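Local coordinates for protein phosphodiesterase (Candida albicans, PDB 6CPU) that is a phosphodiesterase of the metal-dependent HD superfamily, a largely helical protein modelled here with a zinc and a magnesium ion, at residues Q201-T205 with T206-Q210; H223-N227 with D228-Y232. All blocks are in the same frame, centred on the assembly; numbering follows the deposited sequence.

Contact 1 (Q201-T205 with T206-Q210); sequences QDAST and TRLSQ
Ser204 OG accepts the N-H of Arg207 at 3.2 Å, with 162° at the hydrogen, which identifies Ser204 as the N-cap of helix 205-216. Ser204 OG also donates to Asp202 OD1 over 2.8 Å, meeting it on the syn side. Asp202 OD1 takes Ser204 N as well, on the anti side at 3.1 Å, and this closes an Asx turn just ahead of the helix. The first helical backbone bonds follow, from Leu208 N to Ser204 O and from Ser209 N to Thr205 O.

Arg207 runs past this turn. Its CB lies 3.5 Å from Asp202 OD2, and CG is equally close to that oxygen while also approaching Asp202 O. A bend at chi2 (53°) turns the chain away, leaving Arg207 CD 3.9 Å from Asp202 OD2. Beyond it, Arg207 NE stands 4.7 Å from Asp202 OD2, too far for a salt bridge. Arg207 NH1 instead donates to Gln210 OE1 at 2.9 Å; the oxygen lies in the guanidinium plane, whereas the donor sits 48° above the plane of the amide carbonyl. NH2 pairs with Asp229 of the next helix.

Thus Asp202 meets Arg207 through the arginine's aliphatic part and spends its OD1 on the turn. A carboxylate held beside the first turn should interact favourably with the helix dipole, while the guanidinium charge is directed elsewhere.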
loop_
_atom_site.group_PDB
_atom_site.type_symbol
_atom_site.label_atom_id
_atom_site.label_comp_id
_atom_site.label_asym_id
_atom_site.label_seq_id
_atom_site.Cartn_x
_atom_site.Cartn_y
_atom_site.Cartn_z
ATOM N N GLN A 201 13.268 3.016 12.723
ATOM C CA GLN A 201 13.665 3.914 13.806
ATOM C C GLN A 201 13.694 3.252 15.183
ATOM O O GLN A 201 14.592 3.516 15.981
ATOM C CB GLN A 201 12.773 5.144 13.850
ATOM C CG GLN A 201 13.425 6.311 14.577
ATOM C CD GLN A 201 12.580 7.566 14.543
ATOM O OE1 GLN A 201 11.348 7.505 14.528
ATOM N NE2 GLN A 201 13.238 8.717 14.533
ATOM N N ASP A 202 12.705 2.413 15.470
ATOM C CA ASP A 202 12.615 1.738 16.769
ATOM C C ASP A 202 12.319 0.247 16.589
ATOM O O ASP A 202 11.166 -0.156 16.451
ATOM C CB ASP A 202 11.531 2.407 17.610
ATOM C CG ASP A 202 11.453 1.871 19.033
ATOM O OD1 ASP A 202 12.283 1.025 19.445
ATOM O OD2 ASP A 202 10.528 2.313 19.741
ATOM N N ALA A 203 13.377 -0.558 16.612
ATOM C CA ALA A 203 13.267 -2.009 16.591
ATOM C C ALA A 203 13.624 -2.613 17.960
ATOM O O ALA A 203 14.044 -3.767 18.041
ATOM C CB ALA A 203 14.170 -2.576 15.494
ATOM N N SER A 204 13.434 -1.840 19.032
ATOM C CA SER A 204 13.691 -2.324 20.390
ATOM C C SER A 204 12.758 -3.480 20.719
ATOM O O SER A 204 11.665 -3.596 20.147
ATOM C CB SER A 204 13.497 -1.199 21.407
ATOM O OG SER A 204 12.125 -0.858 21.526
ATOM N N THR A 205 13.179 -4.332 21.649
ATOM C CA THR A 205 12.385 -5.487 22.031
ATOM C C THR A 205 10.991 -5.066 22.481
ATOM O O THR A 205 10.004 -5.687 22.107
ATOM C CB THR A 205 13.061 -6.290 23.163
ATOM O OG1 THR A 205 14.362 -6.690 22.734
ATOM C CG2 THR A 205 12.244 -7.526 23.505
ATOM N N THR A 206 10.914 -3.999 23.265
ATOM C CA THR A 206 9.615 -3.508 23.726
ATOM C C THR A 206 8.718 -3.087 22.570
ATOM O O THR A 206 7.544 -3.469 22.541
ATOM C CB THR A 206 9.760 -2.368 24.725
ATOM O OG1 THR A 206 10.415 -2.877 25.892
ATOM C CG2 THR A 206 8.390 -1.823 25.126
ATOM N N ARG A 207 9.259 -2.333 21.618
ATOM C CA ARG A 207 8.446 -1.902 20.463
ATOM C C ARG A 207 7.968 -3.074 19.624
ATOM O O ARG A 207 6.796 -3.137 19.272
ATOM C CB ARG A 207 9.188 -0.893 19.567
ATOM C CG ARG A 207 8.281 -0.159 18.568
ATOM C CD ARG A 207 7.089 0.484 19.261
ATOM N NE ARG A 207 6.180 1.189 18.360
ATOM C CZ ARG A 207 4.906 1.463 18.645
ATOM N NH1 ARG A 207 4.372 1.096 19.811
ATOM N NH2 ARG A 207 4.150 2.109 17.763
ATOM N N LEU A 208 8.870 -3.997 19.283
ATOM C CA LEU A 208 8.484 -5.149 18.467
ATOM C C LEU A 208 7.401 -5.988 19.151
ATOM O O LEU A 208 6.475 -6.488 18.489
ATOM C CB LEU A 208 9.704 -6.014 18.111
ATOM C CG LEU A 208 10.830 -5.297 17.358
ATOM C CD1 LEU A 208 11.899 -6.300 16.949
ATOM C CD2 LEU A 208 10.335 -4.501 16.157
ATOM N N SER A 209 7.503 -6.131 20.474
ATOM C CA SER A 209 6.472 -6.824 21.242
ATOM C C SER A 209 5.144 -6.061 21.194
ATOM O O SER A 209 4.106 -6.663 20.995
ATOM C CB SER A 209 6.910 -7.053 22.690
ATOM O OG SER A 209 5.869 -7.716 23.401
ATOM N N GLN A 210 5.187 -4.744 21.337
ATOM C CA GLN A 210 3.970 -3.934 21.260
ATOM C C GLN A 210 3.274 -4.127 19.914
ATOM O O GLN A 210 2.048 -4.193 19.842
ATOM C CB GLN A 210 4.272 -2.457 21.479
ATOM C CG GLN A 210 4.655 -2.124 22.908
ATOM C CD GLN A 210 5.098 -0.693 23.094
ATOM O OE1 GLN A 210 5.608 -0.048 22.175
ATOM N NE2 GLN A 210 4.915 -0.185 24.305
#

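Contact 2 (H223-N227 with D228-Y232); sequences HNLSN and DDLVY
Asp229 OD2 receives Ser226 N at 3.0 Å, and the same oxygen is also held from outside by Arg207 of helix 205-216. The reciprocal bond runs from Asp229 N to Ser226 OG, 2.9 Å long and nearly straight at 175°. These two bonds are the evidence for a capping box, with Ser226 as N-cap of helix 227-242. Ser226 N meets Asp229 OD2 on the anti side, 34° out of the carboxylate plane. The Ser226 hydroxyl oxygen lies between its backbone N and carbonyl carbon (chi1 70°), a torsion that brings OG to Asp229 N.

Helical backbone bonds begin at once. Leu230 N donates to Ser226 O at 2.8 Å, and Leu230 CG comes to 3.1 Å from Ser226 O, a close carbon-oxygen approach.

Just before the cap, Leu225 supplies the apolar flank. Its CB lies 4.0 Å from Asp229 CB, the two side chains crossing at about a right angle, and its CD1 meets Leu230 CD2. Leu230 continues onto Phe276 and Val280 of helix 276-292, so the start of helix 227-242 is packed into the protein interior; the side chain of Leu230 lies about 14 Å from the zinc ion. Asp228, beside the box, has its own salt bridge to Arg264 of helix 253-264. On the other branch of Leu230, CD1 lies 3.6 Å from the amide oxygen OD1 of Asn227.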
loop_
_atom_site.group_PDB
_atom_site.type_symbol
_atom_site.label_atom_id
_atom_site.label_comp_id
_atom_site.label_asym_id
_atom_site.label_seq_id
_atom_site.Cartn_x
_atom_site.Cartn_y
_atom_site.Cartn_z
ATOM N N HIS A 223 -3.422 4.426 13.078
ATOM C CA HIS A 223 -3.025 5.830 13.070
ATOM C C HIS A 223 -1.993 6.209 14.113
ATOM O O HIS A 223 -1.416 7.287 14.044
ATOM C CB HIS A 223 -4.253 6.727 13.173
ATOM C CG HIS A 223 -5.257 6.444 12.116
ATOM N ND1 HIS A 223 -5.104 6.871 10.814
ATOM C CD2 HIS A 223 -6.393 5.717 12.148
ATOM C CE1 HIS A 223 -6.118 6.429 10.093
ATOM N NE2 HIS A 223 -6.914 5.729 10.879
ATOM N N ASN A 224 -1.763 5.324 15.071
ATOM C CA ASN A 224 -0.704 5.500 16.047
ATOM C C ASN A 224 0.559 4.747 15.667
ATOM O O ASN A 224 1.507 4.724 16.444
ATOM C CB ASN A 224 -1.191 5.007 17.408
ATOM C CG ASN A 224 -2.469 5.688 17.822
ATOM O OD1 ASN A 224 -3.552 5.098 17.782
ATOM N ND2 ASN A 224 -2.359 6.963 18.154
ATOM N N LEU A 225 0.581 4.128 14.489
ATOM C CA LEU A 225 1.756 3.373 14.055
ATOM C C LEU A 225 2.448 4.121 12.931
ATOM O O LEU A 225 1.807 4.573 11.981
ATOM C CB LEU A 225 1.372 1.970 13.597
ATOM C CG LEU A 225 0.597 1.113 14.594
ATOM C CD1 LEU A 225 0.188 -0.175 13.925
ATOM C CD2 LEU A 225 1.420 0.845 15.848
ATOM N N SER A 226 3.761 4.267 13.058
ATOM C CA SER A 226 4.557 4.903 12.023
ATOM C C SER A 226 4.682 3.988 10.803
ATOM O O SER A 226 4.424 2.780 10.883
ATOM C CB SER A 226 5.947 5.219 12.570
ATOM O OG SER A 226 6.684 4.025 12.776
ATOM N N ASN A 227 5.098 4.562 9.681
ATOM C CA ASN A 227 5.392 3.756 8.506
ATOM C C ASN A 227 6.507 2.723 8.759
ATOM O O ASN A 227 6.510 1.660 8.136
ATOM C CB ASN A 227 5.697 4.646 7.302
ATOM C CG ASN A 227 4.449 5.273 6.718
ATOM O OD1 ASN A 227 3.401 4.644 6.675
ATOM N ND2 ASN A 227 4.560 6.502 6.256
ATOM N N ASP A 228 7.420 3.006 9.684
ATOM C CA ASP A 228 8.407 2.007 10.103
ATOM C C ASP A 228 7.773 0.876 10.919
ATOM O O ASP A 228 7.999 -0.308 10.636
ATOM C CB ASP A 228 9.559 2.635 10.902
ATOM C CG ASP A 228 10.555 3.413 10.037
ATOM O OD1 ASP A 228 10.544 3.326 8.783
ATOM O OD2 ASP A 228 11.413 4.112 10.625
ATOM N N ASP A 229 6.962 1.227 11.923
ATOM C CA ASP A 229 6.208 0.224 12.685
ATOM C C ASP A 229 5.400 -0.659 11.736
ATOM O O ASP A 229 5.305 -1.867 11.911
ATOM C CB ASP A 229 5.180 0.871 13.623
ATOM C CG ASP A 229 5.777 1.640 14.791
ATOM O OD1 ASP A 229 6.865 1.284 15.317
ATOM O OD2 ASP A 229 5.083 2.605 15.219
ATOM N N LEU A 230 4.778 -0.027 10.741
ATOM C CA LEU A 230 3.897 -0.737 9.817
ATOM C C LEU A 230 4.634 -1.790 8.992
ATOM O O LEU A 230 4.096 -2.865 8.710
ATOM C CB LEU A 230 3.151 0.257 8.924
ATOM C CG LEU A 230 2.081 1.056 9.690
ATOM C CD1 LEU A 230 1.720 2.345 8.950
ATOM C CD2 LEU A 230 0.835 0.211 9.978
ATOM N N VAL A 231 5.874 -1.493 8.622
ATOM C CA VAL A 231 6.726 -2.477 7.946
ATOM C C VAL A 231 6.850 -3.725 8.815
ATOM O O VAL A 231 6.686 -4.866 8.333
ATOM C CB VAL A 231 8.127 -1.896 7.648
ATOM C CG1 VAL A 231 9.120 -2.988 7.234
ATOM C CG2 VAL A 231 8.028 -0.835 6.565
ATOM N N TYR A 232 7.144 -3.520 10.095
ATOM C CA TYR A 232 7.304 -4.668 10.994
ATOM C C TYR A 232 5.997 -5.430 11.181
ATOM O O TYR A 232 6.010 -6.649 11.253
ATOM C CB TYR A 232 7.866 -4.258 12.345
ATOM C CG TYR A 232 8.396 -5.455 13.100
ATOM C CD1 TYR A 232 7.638 -6.069 14.100
ATOM C CD2 TYR A 232 9.645 -5.986 12.800
ATOM C CE1 TYR A 232 8.122 -7.177 14.791
ATOM C CE2 TYR A 232 10.140 -7.088 13.488
ATOM C CZ TYR A 232 9.375 -7.682 14.480
ATOM O OH TYR A 232 9.864 -8.793 15.164
#

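After helix 177-193 the chain enters a loop that contact 1 closes as helix 205-216 starts; a second loop then leads to contact 2, which starts helix 227-242. The contacts are therefore in series, neither nested nor crossed, with centres about 11 Å apart. Several approaches join them in space. The salt bridge from Arg207 NH2 to Asp229 OD2, 2.8 Å, links the first turns of both helices. Gln201 N lies 3.0 Å from Asp228 OD2, a probable hydrogen bond from the earlier loop to the later helix. Leu208 CD1 packs 3.7 Å from Tyr232 OH. Contact 1 remains near the surface, while contact 2 is buried.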